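Local coordinates for protein Cry23AA1 (Bacillus thuringiensis, PDB 4RHZ) that is one half of a binary crystal toxin with Cry37Aa1, has an aerolysin-type fold, binds zinc and probably acts by forming pores in membranes, at residues I10-Y13 against M14-Y18. Sequence-based numbering, arbitrary orientation.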
loop_
_atom_site.group_PDB
_atom_site.type_symbol
_atom_site.label_atom_id
_atom_site.label_comp_id
_atom_site.label_asym_id
_atom_site.label_seq_id
_atom_site.Cartn_x
_atom_site.Cartn_y
_atom_site.Cartn_z
ATOM N N ILE A 10 23.308 -12.445 30.672
ATOM C CA ILE A 10 23.658 -12.810 32.039
ATOM C C ILE A 10 24.977 -13.602 32.006
ATOM O O ILE A 10 25.858 -13.393 32.791
ATOM C CB ILE A 10 22.597 -13.672 32.690
ATOM C CG1 ILE A 10 21.401 -12.857 33.050
ATOM C CG2 ILE A 10 23.148 -14.325 33.951
ATOM C CD1 ILE A 10 21.715 -11.557 33.611
ATOM N N ASN A 11 25.135 -14.469 31.049
ATOM C CA ASN A 11 26.368 -15.196 30.981
ATOM C C ASN A 11 27.512 -14.158 30.882
ATOM O O ASN A 11 28.536 -14.272 31.577
ATOM C CB ASN A 11 26.311 -16.163 29.802
ATOM C CG ASN A 11 27.520 -17.028 29.672
ATOM O OD1 ASN A 11 28.609 -16.559 29.302
ATOM N ND2 ASN A 11 27.336 -18.334 29.885
ATOM N N ASN A 12 27.317 -13.121 30.071
ATOM C CA ASN A 12 28.432 -12.220 29.820
ATOM C C ASN A 12 28.710 -11.342 31.054
ATOM O O ASN A 12 29.845 -11.088 31.386
ATOM C CB ASN A 12 28.263 -11.393 28.517
ATOM C CG ASN A 12 29.438 -10.418 28.278
ATOM O OD1 ASN A 12 30.591 -10.814 27.975
ATOM N ND2 ASN A 12 29.146 -9.131 28.417
ATOM N N TYR A 13 27.654 -10.900 31.705
ATOM C CA TYR A 13 27.724 -10.159 32.908
ATOM C C TYR A 13 28.507 -10.956 33.999
ATOM O O TYR A 13 29.476 -10.440 34.629
ATOM C CB TYR A 13 26.301 -9.884 33.343
ATOM C CG TYR A 13 26.177 -9.348 34.741
ATOM C CD1 TYR A 13 26.149 -7.971 34.982
ATOM C CD2 TYR A 13 26.066 -10.215 35.833
ATOM C CE1 TYR A 13 26.005 -7.471 36.268
ATOM C CE2 TYR A 13 25.914 -9.718 37.142
ATOM C CZ TYR A 13 25.901 -8.358 37.349
ATOM O OH TYR A 13 25.784 -7.867 38.630
ATOM N N MET A 14 28.136 -12.221 34.185
ATOM C CA MET A 14 28.787 -12.996 35.185
ATOM C C MET A 14 30.277 -13.137 34.908
ATOM O O MET A 14 31.072 -13.138 35.830
ATOM C CB MET A 14 28.171 -14.381 35.313
ATOM C CG MET A 14 26.851 -14.432 36.015
ATOM S SD MET A 14 26.801 -13.788 37.717
ATOM C CE MET A 14 27.576 -15.207 38.509
ATOM N N LYS A 15 30.653 -13.359 33.665
ATOM C CA LYS A 15 32.059 -13.529 33.355
ATOM C C LYS A 15 32.821 -12.225 33.570
ATOM O O LYS A 15 33.917 -12.254 34.066
ATOM C CB LYS A 15 32.277 -14.031 31.955
ATOM C CG LYS A 15 31.837 -15.477 31.803
ATOM C CD LYS A 15 32.158 -16.096 30.436
ATOM C CE LYS A 15 31.561 -17.496 30.382
ATOM N NZ LYS A 15 31.642 -18.152 29.029
ATOM N N GLU A 16 32.222 -11.098 33.222
ATOM C CA GLU A 16 32.933 -9.852 33.310
ATOM C C GLU A 16 33.068 -9.397 34.743
ATOM O O GLU A 16 34.118 -8.871 35.129
ATOM C CB GLU A 16 32.274 -8.736 32.475
ATOM C CG GLU A 16 32.557 -8.953 30.951
ATOM C CD GLU A 16 31.955 -7.864 30.068
ATOM O OE1 GLU A 16 31.148 -7.028 30.574
ATOM O OE2 GLU A 16 32.329 -7.825 28.875
ATOM N N VAL A 17 32.015 -9.594 35.525
ATOM C CA VAL A 17 31.964 -9.018 36.822
ATOM C C VAL A 17 32.733 -9.866 37.840
ATOM O O VAL A 17 33.432 -9.296 38.693
ATOM C CB VAL A 17 30.532 -8.801 37.273
ATOM C CG1 VAL A 17 30.467 -8.551 38.817
ATOM C CG2 VAL A 17 29.903 -7.620 36.476
ATOM N N TYR A 18 32.626 -11.192 37.721
ATOM C CA TYR A 18 33.172 -12.123 38.704
ATOM C C TYR A 18 34.394 -12.853 38.210
ATOM O O TYR A 18 35.028 -13.573 38.983
ATOM C CB TYR A 18 32.096 -13.165 39.168
ATOM C CG TYR A 18 30.985 -12.467 39.916
ATOM C CD1 TYR A 18 31.223 -11.896 41.148
ATOM C CD2 TYR A 18 29.737 -12.268 39.340
ATOM C CE1 TYR A 18 30.252 -11.192 41.821
ATOM C CE2 TYR A 18 28.762 -11.555 40.009
ATOM C CZ TYR A 18 29.025 -11.035 41.270
ATOM O OH TYR A 18 28.084 -10.300 41.955
HETATM O O HOH W 1 25.794 -9.969 40.803
#
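With CG anti to the backbone N and beside the carbonyl carbon (chi1 168°), the Y13 ring stands out from the helix, its hydroxyl leaning to the C-terminal side, where V17 and Y18 meet it; V17 CG2, set anti to its own carbonyl carbon, lies over one face of that ring. This is a CH-pi contact, CG2 standing 4.1 Å from the centroid of the Y13 ring and displaced toward the rim. M14, its chain bent at chi2 and chi3, brings SD to the edge of the same ring, 4.1 Å from Y13 CD2, in a Met-aromatic contact. The Y13 and Y18 rings barely touch, but a water lying in the plane of both joins their hydroxyls, 3.0 Å from Y13 OH and 2.6 Å from Y18 OH. On the polar side, the extended K15 chain crosses N11 at a slant, CE lying 3.3 Å from N11 OD1. N12 ND2 makes a weak, bent bond of 3.5 Å to E16 OE2, amide and carboxylate planes 67° apart; the other carboxylate oxygen, OE1, is hydrogen-bonded to Y197 OH. Beneath these groups run regular i to i+4 alpha-helical bonds, from M14 N to I10 O (2.9 Å) through V17 N to Y13 O (2.8 Å). In helix 6-18, K15, E16 and V17 are exposed, whereas I10 and M14 form the buried face, against C175 of strand 146-179, with V23 and S25 of strand 22-27 and A185 and V187 of strand 182-190 beside them. Helix 191-197 packs on this helix through Y197, edge-to-face with Y13 and touching V17, and through L194 against I10.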